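Local coordinates for gigastasin (Haementeria ghilianii, PDB 5UBM), which probably inhibits a serine protease of its host's blood, as a leech-derived protein of the antistasin family, at residues 99-102 / 103-107. Residues are numbered along the deposited sequence; the frame is centred on the assembly and turned at random.
Sequences TCNT and KETAC
The side chains of N101 and T105 meet in a tight turn, a compact example of how a short disulfide-rich chain can shape a bend with side-chain hydroxyls and amides as well as backbone bonds. The T105 hydroxyl OG1 donates to the N101 amide oxygen OD1 over 2.6 Å, reaching it from 31° out of the carbonyl plane. It also accepts from the backbone T102 N at 3.2 Å, which makes it a relay between side chain and main chain. That double role depends on a chi1 of 68°, which tucks OG1 between its own backbone N and carbonyl carbon and turns it back toward N101 and T102, just after strand 99-100. The other amide branch, N101 ND2, is spent on the carbonyl of Y85, which fixes which way round the amide lies. An alanine in place of N101 would probably leave the T105 hydroxyl without its acceptor and the Y85 carbonyl without this donor, with a gap where the amide now covers the turn. On this packed side, N101 CB lies 3.9 Å from A106 CA, and both residues are buried. A weak bond from T105 N to T102 O, 3.1 Å, closes the backbone turn. The outer side is looser: the methyl CG2 of T105 merely passes T102 OG1 at 3.9 Å, E104 CG brushes that same hydroxyl, and the exposed K103 side chain, fully extended beyond CG, starts off away from the turn. The bend carries the chain out of strand 99-100, where C100 is disulfide-bonded to C83, toward C107, which is tied to C118 in the hairpin formed by strands 117-119 and 124-126. A106 and K103 lie against Y85 and N101 touches R52, while K88 of strand 87-89 touches both N101 and T105.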
loop_
_atom_site.group_PDB
_atom_site.type_symbol
_atom_site.label_atom_id
_atom_site.label_comp_id
_atom_site.label_asym_id
_atom_site.label_seq_id
_atom_site.Cartn_x
_atom_site.Cartn_y
_atom_site.Cartn_z
ATOM N N THR C 99 19.814 17.753 -0.524
ATOM C CA THR C 99 21.027 17.183 0.035
ATOM C C THR C 99 20.951 17.251 1.550
ATOM O O THR C 99 20.673 18.306 2.119
ATOM C CB THR C 99 22.274 17.918 -0.460
ATOM O OG1 THR C 99 22.398 17.738 -1.877
ATOM C CG2 THR C 99 23.521 17.383 0.237
ATOM N N CYS C 100 21.170 16.121 2.205
ATOM C CA CYS C 100 21.109 16.084 3.657
ATOM C C CYS C 100 22.481 16.323 4.247
ATOM O O CYS C 100 23.486 16.033 3.610
ATOM C CB CYS C 100 20.554 14.746 4.141
ATOM S SG CYS C 100 18.784 14.553 3.875
ATOM N N ASN C 101 22.515 16.874 5.454
ATOM C CA ASN C 101 23.747 16.946 6.224
ATOM C C ASN C 101 24.202 15.556 6.640
ATOM O O ASN C 101 23.388 14.641 6.757
ATOM C CB ASN C 101 23.559 17.815 7.471
ATOM C CG ASN C 101 23.712 19.296 7.185
ATOM O OD1 ASN C 101 24.658 19.719 6.526
ATOM N ND2 ASN C 101 22.775 20.092 7.684
ATOM N N THR C 102 25.503 15.394 6.858
ATOM C CA THR C 102 25.989 14.225 7.577
ATOM C C THR C 102 26.004 14.585 9.054
ATOM O O THR C 102 25.780 15.743 9.414
ATOM C CB THR C 102 27.397 13.784 7.125
ATOM O OG1 THR C 102 28.309 14.883 7.235
ATOM C CG2 THR C 102 27.370 13.300 5.688
ATOM N N LYS C 103 26.280 13.605 9.907
ATOM C CA LYS C 103 26.382 13.840 11.343
ATOM C C LYS C 103 27.412 14.933 11.661
ATOM O O LYS C 103 27.384 15.538 12.735
ATOM C CB LYS C 103 26.748 12.537 12.054
ATOM C CG LYS C 103 26.752 12.609 13.569
ATOM C CD LYS C 103 27.077 11.253 14.182
ATOM C CE LYS C 103 27.065 11.310 15.700
ATOM N NZ LYS C 103 27.367 9.981 16.305
ATOM N N GLU C 104 28.301 15.193 10.704
ATOM C CA GLU C 104 29.426 16.102 10.898
ATOM C C GLU C 104 29.083 17.539 10.509
ATOM O O GLU C 104 29.586 18.489 11.111
ATOM C CB GLU C 104 30.635 15.626 10.083
ATOM C CG GLU C 104 30.744 14.110 9.902
ATOM C CD GLU C 104 30.625 13.318 11.197
ATOM O OE1 GLU C 104 31.143 13.773 12.242
ATOM O OE2 GLU C 104 30.011 12.228 11.164
ATOM N N THR C 105 28.247 17.698 9.488
ATOM C CA THR C 105 27.877 19.026 9.008
ATOM C C THR C 105 26.505 19.424 9.535
ATOM O O THR C 105 25.921 20.418 9.097
ATOM C CB THR C 105 27.882 19.100 7.461
ATOM O OG1 THR C 105 26.821 18.294 6.925
ATOM C CG2 THR C 105 29.217 18.617 6.919
ATOM N N ALA C 106 26.008 18.641 10.487
ATOM C CA ALA C 106 24.703 18.873 11.093
ATOM C C ALA C 106 24.624 20.250 11.737
ATOM O O ALA C 106 23.594 20.920 11.668
ATOM C CB ALA C 106 24.404 17.796 12.118
ATOM N N CYS C 107 25.722 20.662 12.360
ATOM C CA CYS C 107 25.791 21.954 13.032
ATOM C C CYS C 107 26.694 22.931 12.280
ATOM O O CYS C 107 27.123 23.947 12.828
ATOM C CB CYS C 107 26.280 21.775 14.472
ATOM S SG CYS C 107 25.079 20.964 15.555
#